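PDB 4G68: ABC transporter from Caldanaerobius, which probably captures xylan-derived sugars outside the cell as the solute-binding component of an ABC import system. Local coordinates for residues D97-W102 with Q108-A113; F136-Y141 with G318-L323. All coordinates share one frame; numbering follows the deposited sequence.

Overall arrangement
From the N terminus the chain reaches strand 98-102, runs through five residues of loop and enters helix 108-112; interaction 1 closes that short loop by folding the helix back over the strand. Interaction 2 opens only later, at segment 136-141, a turn leading into strand 140-141, and closes at 318-323 after 176 intervening residues, so the two lie in series and neither nest nor cross. They are joined in space all the same, their centres about 11 Å apart. Strand 98-102 is a sheet neighbour of strand 317-325, with Thr101 N probably hydrogen-bonded to Ala322 O, while Tyr141 packs on Gln108 and Val111 of the helix.

Interaction 1 of 2, residues D97-W102 with Q108-A113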
loop_
_atom_site.group_PDB
_atom_site.type_symbol
_atom_site.label_atom_id
_atom_site.label_comp_id
_atom_site.label_asym_id
_atom_site.label_seq_id
_atom_site.Cartn_x
_atom_site.Cartn_y
_atom_site.Cartn_z
ATOM N N ASP C 97 8.687 -10.155 -19.394
ATOM C CA ASP C 97 10.001 -9.513 -19.378
ATOM C C ASP C 97 10.076 -8.568 -18.198
ATOM O O ASP C 97 11.058 -8.599 -17.433
ATOM C CB ASP C 97 10.176 -8.697 -20.675
ATOM C CG ASP C 97 10.250 -9.566 -21.901
ATOM O OD1 ASP C 97 11.250 -10.344 -22.018
ATOM O OD2 ASP C 97 9.294 -9.505 -22.712
ATOM N N ILE C 98 9.011 -7.751 -18.044
ATOM C CA ILE C 98 8.927 -6.766 -16.958
ATOM C C ILE C 98 7.638 -6.932 -16.176
ATOM O O ILE C 98 6.572 -7.081 -16.766
ATOM C CB ILE C 98 8.944 -5.306 -17.467
ATOM C CG1 ILE C 98 10.118 -5.055 -18.411
ATOM C CG2 ILE C 98 9.077 -4.362 -16.288
ATOM C CD1 ILE C 98 9.920 -3.901 -19.347
ATOM N N PHE C 99 7.745 -6.931 -14.864
ATOM C CA PHE C 99 6.579 -7.069 -14.008
ATOM C C PHE C 99 6.613 -6.150 -12.800
ATOM O O PHE C 99 7.650 -6.045 -12.130
ATOM C CB PHE C 99 6.350 -8.547 -13.589
ATOM C CG PHE C 99 7.418 -9.138 -12.688
ATOM C CD1 PHE C 99 7.292 -9.117 -11.274
ATOM C CD2 PHE C 99 8.515 -9.773 -13.245
ATOM C CE1 PHE C 99 8.273 -9.681 -10.463
ATOM C CE2 PHE C 99 9.488 -10.342 -12.445
ATOM C CZ PHE C 99 9.360 -10.314 -11.053
ATOM N N GLN C 100 5.458 -5.538 -12.507
ATOM C CA GLN C 100 5.279 -4.761 -11.286
ATOM C C GLN C 100 5.350 -5.682 -10.080
ATOM O O GLN C 100 4.920 -6.827 -10.167
ATOM C CB GLN C 100 3.901 -4.084 -11.321
ATOM C CG GLN C 100 3.550 -3.234 -10.078
ATOM C CD GLN C 100 2.244 -2.417 -10.263
ATOM O OE1 GLN C 100 1.571 -2.558 -11.269
ATOM N NE2 GLN C 100 1.882 -1.589 -9.270
ATOM N N THR C 101 5.934 -5.224 -8.976
ATOM C CA THR C 101 5.954 -6.067 -7.760
ATOM C C THR C 101 5.956 -5.181 -6.495
ATOM O O THR C 101 5.914 -3.926 -6.603
ATOM C CB THR C 101 7.145 -7.032 -7.768
ATOM O OG1 THR C 101 6.909 -8.132 -6.881
ATOM C CG2 THR C 101 8.430 -6.288 -7.385
ATOM N N TRP C 102 5.925 -5.854 -5.342
ATOM C CA TRP C 102 6.134 -5.256 -4.035
ATOM C C TRP C 102 7.462 -5.709 -3.559
ATOM O O TRP C 102 7.745 -6.898 -3.456
ATOM C CB TRP C 102 5.052 -5.641 -3.030
ATOM C CG TRP C 102 3.706 -5.098 -3.453
ATOM C CD1 TRP C 102 3.166 -3.865 -3.155
ATOM C CD2 TRP C 102 2.723 -5.764 -4.298
ATOM N NE1 TRP C 102 1.945 -3.709 -3.751
ATOM C CE2 TRP C 102 1.606 -4.833 -4.441
ATOM C CE3 TRP C 102 2.653 -7.005 -4.922
ATOM C CZ2 TRP C 102 0.462 -5.153 -5.182
ATOM C CZ3 TRP C 102 1.501 -7.340 -5.641
ATOM C CH2 TRP C 102 0.432 -6.431 -5.782
ATOM N N GLN C 108 10.945 -11.602 -2.095
ATOM C CA GLN C 108 12.165 -12.301 -1.647
ATOM C C GLN C 108 12.251 -13.725 -2.263
ATOM O O GLN C 108 13.304 -14.082 -2.779
ATOM C CB GLN C 108 12.295 -12.327 -0.117
ATOM C CG GLN C 108 13.696 -12.706 0.359
ATOM C CD GLN C 108 13.812 -12.903 1.877
ATOM O OE1 GLN C 108 12.892 -12.598 2.645
ATOM N NE2 GLN C 108 14.960 -13.419 2.312
ATOM N N PRO C 109 11.138 -14.500 -2.222
ATOM C CA PRO C 109 11.085 -15.846 -2.834
ATOM C C PRO C 109 11.501 -15.889 -4.295
ATOM O O PRO C 109 12.262 -16.807 -4.683
ATOM C CB PRO C 109 9.596 -16.227 -2.736
ATOM C CG PRO C 109 9.103 -15.481 -1.538
ATOM C CD PRO C 109 9.861 -14.184 -1.532
ATOM N N PHE C 110 10.992 -14.946 -5.099
ATOM C CA PHE C 110 11.368 -14.847 -6.538
ATOM C C PHE C 110 12.878 -14.646 -6.696
ATOM O O PHE C 110 13.521 -15.195 -7.595
ATOM C CB PHE C 110 10.701 -13.653 -7.239
ATOM C CG PHE C 110 9.227 -13.463 -6.934
ATOM C CD1 PHE C 110 8.391 -14.544 -6.630
ATOM C CD2 PHE C 110 8.657 -12.182 -7.031
ATOM C CE1 PHE C 110 7.030 -14.344 -6.358
ATOM C CE2 PHE C 110 7.300 -11.970 -6.768
ATOM C CZ PHE C 110 6.483 -13.059 -6.440
ATOM N N VAL C 111 13.427 -13.803 -5.832
ATOM C CA VAL C 111 14.818 -13.436 -5.923
ATOM C C VAL C 111 15.633 -14.637 -5.532
ATOM O O VAL C 111 16.529 -15.010 -6.278
ATOM C CB VAL C 111 15.185 -12.185 -5.063
ATOM C CG1 VAL C 111 16.687 -11.983 -5.083
ATOM C CG2 VAL C 111 14.452 -10.971 -5.638
ATOM N N GLU C 112 15.291 -15.260 -4.396
ATOM C CA GLU C 112 16.032 -16.438 -3.911
ATOM C C GLU C 112 15.951 -17.648 -4.841
ATOM O O GLU C 112 16.891 -18.443 -4.928
ATOM C CB GLU C 112 15.572 -16.819 -2.508
ATOM C CG GLU C 112 15.988 -15.776 -1.475
ATOM C CD GLU C 112 15.884 -16.296 -0.049
ATOM O OE1 GLU C 112 15.265 -17.385 0.153
ATOM O OE2 GLU C 112 16.442 -15.626 0.867
ATOM N N ALA C 113 14.840 -17.776 -5.550
ATOM C CA ALA C 113 14.673 -18.866 -6.517
ATOM C C ALA C 113 15.420 -18.652 -7.836
ATOM O O ALA C 113 15.276 -19.471 -8.735
ATOM C CB ALA C 113 13.194 -19.102 -6.808
#
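Phe110 reaches from helix 108-112 to strand 98-102 and meets two side chains there, Thr101 and Phe99. The hydroxyl of Thr101 arrives at the edge of the Phe110 ring, in its plane, with OG1 3.9 Å from CE2. This is a van der Waals approach. The two side chains pass alongside one another, pointing opposite ways, and their alpha carbons stay 10.4 Å apart; the Phe110 side chain reaches about halfway across, where Thr101 OG1 meets it. Phe99 makes the second contact, its CE1 lying 4.3 Å from CD2 of Phe110. The two ring planes are steeply inclined, about 76° apart, and the approach is oblique and purely apolar.

Thr101 carries its OG1 opposite the backbone N (chi1 -159°), which turns the hydroxyl toward the helix. There the oxygen is held by a hydrogen bond to Ser107 OG, just ahead of the helix; this serine hydroxyl also bonds to Trp102 O, tying the end of the strand to the start of the helix. Phe99 and Thr101, two residues apart, present their side chains on the same face of the strand, whereas Gln100 between them points elsewhere and bonds through OE1 to Leu46 N. The strand belongs to the mixed sheet of a solute-binding protein of the periplasmic-binding-protein type, running parallel to strand 40-45 and antiparallel to strand 317-325.

Helix 79-91 also covers this face of the sheet, with Tyr82 and Ile86 against Phe99 and Ile90 against Phe110. The short helix that carries Phe110 is held by its own backbone, Glu112 N bonding to Gln108 O at 2.8 Å. Along its outer side, Gln108 NE2 makes a weak bond to Glu112 OE2 at 3.0 Å, bent to 132° at the hydrogen.

Interaction 2 of 2, residues F136-Y141 with G318-L323; sequences FDNVTY and GTVGAL
The backbones come nearest at Asn138 and Val320, alpha carbons 6.5 Å apart, where a type I turn from Asp137 to Thr140 faces strand 317-325 close to a classic beta bulge, in which Val320 and Gly321 together lie opposite Asp151. The turn leads into strand 140-141, which pairs antiparallel with strand 144-160, itself a neighbour of 317-325 in the solute-binding protein's mixed sheet. Asn138 donates ND2 to Thr319 O at 3.0 Å, with an N-H...O angle of 158°. The acceptor lies near the plane of the amide, yet the nitrogen stands above the carbonyl plane, 53° out of it. Val320 CG1 touches the same nitrogen at 4.0 Å. Val139 sets CG1, beside its backbone N (chi1 -61°), against Ala322 CB at 3.6 Å. Thr140 OG1 reaches back to Phe136 O, just ahead of the turn, at 2.7 Å, and Thr140 N closes the turn on Asp137 O. A leucine in place of Asn138 would probably leave Thr319 O without this donor and weaken the turn's hold on the strand. With no hydrogen bonds between the two main chains, the turn's position rests on side chains: the amide fixes direction at Thr319 O, and the Val139-Ala322 methyls fill in beside it.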
loop_
_atom_site.group_PDB
_atom_site.type_symbol
_atom_site.label_atom_id
_atom_site.label_comp_id
_atom_site.label_asym_id
_atom_site.label_seq_id
_atom_site.Cartn_x
_atom_site.Cartn_y
_atom_site.Cartn_z
ATOM N N PHE C 136 16.419 2.217 -3.063
ATOM C CA PHE C 136 16.839 0.856 -3.466
ATOM C C PHE C 136 16.942 -0.150 -2.306
ATOM O O PHE C 136 17.131 -1.358 -2.521
ATOM C CB PHE C 136 18.161 0.905 -4.281
ATOM C CG PHE C 136 17.986 1.502 -5.670
ATOM C CD1 PHE C 136 17.590 0.709 -6.748
ATOM C CD2 PHE C 136 18.204 2.872 -5.902
ATOM C CE1 PHE C 136 17.397 1.264 -8.039
ATOM C CE2 PHE C 136 18.022 3.426 -7.183
ATOM C CZ PHE C 136 17.611 2.620 -8.255
ATOM N N ASP C 137 16.833 0.332 -1.074
ATOM C CA ASP C 137 16.937 -0.574 0.104
ATOM C C ASP C 137 16.036 -1.828 0.013
ATOM O O ASP C 137 16.506 -2.948 0.246
ATOM C CB ASP C 137 16.634 0.177 1.407
ATOM C CG ASP C 137 17.556 1.379 1.617
ATOM O OD1 ASP C 137 18.489 1.565 0.807
ATOM O OD2 ASP C 137 17.345 2.129 2.600
ATOM N N ASN C 138 14.748 -1.645 -0.302
ATOM C CA ASN C 138 13.840 -2.790 -0.318
ATOM C C ASN C 138 14.038 -3.779 -1.474
ATOM O O ASN C 138 13.776 -4.961 -1.288
ATOM C CB ASN C 138 12.389 -2.342 -0.215
ATOM C CG ASN C 138 12.005 -2.011 1.201
ATOM O OD1 ASN C 138 12.350 -2.737 2.097
ATOM N ND2 ASN C 138 11.274 -0.909 1.400
ATOM N N VAL C 139 14.514 -3.301 -2.627
ATOM C CA VAL C 139 14.858 -4.141 -3.767
ATOM C C VAL C 139 16.282 -4.750 -3.674
ATOM O O VAL C 139 16.717 -5.430 -4.584
ATOM C CB VAL C 139 14.688 -3.389 -5.125
ATOM C CG1 VAL C 139 13.231 -2.935 -5.335
ATOM C CG2 VAL C 139 15.633 -2.191 -5.213
ATOM N N THR C 140 16.980 -4.503 -2.558
ATOM C CA THR C 140 18.318 -5.040 -2.326
ATOM C C THR C 140 18.186 -6.357 -1.520
ATOM O O THR C 140 17.567 -6.394 -0.451
ATOM C CB THR C 140 19.235 -4.040 -1.561
ATOM O OG1 THR C 140 19.336 -2.817 -2.305
ATOM C CG2 THR C 140 20.662 -4.610 -1.384
ATOM N N TYR C 141 18.728 -7.436 -2.086
ATOM C CA TYR C 141 18.758 -8.726 -1.423
ATOM C C TYR C 141 20.176 -9.285 -1.523
ATOM O O TYR C 141 20.750 -9.380 -2.623
ATOM C CB TYR C 141 17.790 -9.683 -2.100
ATOM C CG TYR C 141 16.347 -9.216 -2.170
ATOM C CD1 TYR C 141 15.380 -9.717 -1.293
ATOM C CD2 TYR C 141 15.954 -8.282 -3.128
ATOM C CE1 TYR C 141 14.070 -9.280 -1.359
ATOM C CE2 TYR C 141 14.660 -7.872 -3.241
ATOM C CZ TYR C 141 13.709 -8.344 -2.349
ATOM O OH TYR C 141 12.420 -7.904 -2.508
ATOM N N GLY C 318 6.424 2.728 3.041
ATOM C CA GLY C 318 7.870 2.557 2.678
ATOM C C GLY C 318 7.980 2.492 1.157
ATOM O O GLY C 318 6.947 2.526 0.474
ATOM N N THR C 319 9.204 2.406 0.632
ATOM C CA THR C 319 9.411 2.352 -0.825
ATOM C C THR C 319 9.304 0.894 -1.269
ATOM O O THR C 319 10.247 0.121 -1.191
ATOM C CB THR C 319 10.741 2.971 -1.264
ATOM O OG1 THR C 319 10.809 4.313 -0.788
ATOM C CG2 THR C 319 10.882 2.925 -2.826
ATOM N N VAL C 320 8.138 0.523 -1.775
ATOM C CA VAL C 320 7.890 -0.882 -1.977
ATOM C C VAL C 320 7.396 -1.160 -3.373
ATOM O O VAL C 320 7.426 -2.320 -3.778
ATOM C CB VAL C 320 6.830 -1.432 -0.979
ATOM C CG1 VAL C 320 7.406 -1.544 0.456
ATOM C CG2 VAL C 320 5.599 -0.519 -0.987
ATOM N N GLY C 321 6.899 -0.136 -4.099
ATOM C CA GLY C 321 6.430 -0.385 -5.472
ATOM C C GLY C 321 7.677 -0.459 -6.359
ATOM O O GLY C 321 8.504 0.424 -6.323
ATOM N N ALA C 322 7.851 -1.555 -7.092
ATOM C CA ALA C 322 9.028 -1.703 -7.983
ATOM C C ALA C 322 8.640 -2.475 -9.259
ATOM O O ALA C 322 7.574 -3.120 -9.304
ATOM C CB ALA C 322 10.209 -2.363 -7.286
ATOM N N LEU C 323 9.496 -2.333 -10.282
ATOM C CA LEU C 323 9.465 -3.154 -11.505
ATOM C C LEU C 323 10.640 -4.134 -11.475
ATOM O O LEU C 323 11.756 -3.734 -11.179
ATOM C CB LEU C 323 9.538 -2.289 -12.772
ATOM C CG LEU C 323 8.479 -1.178 -12.899
ATOM C CD1 LEU C 323 8.609 -0.416 -14.205
ATOM C CD2 LEU C 323 7.078 -1.771 -12.768
#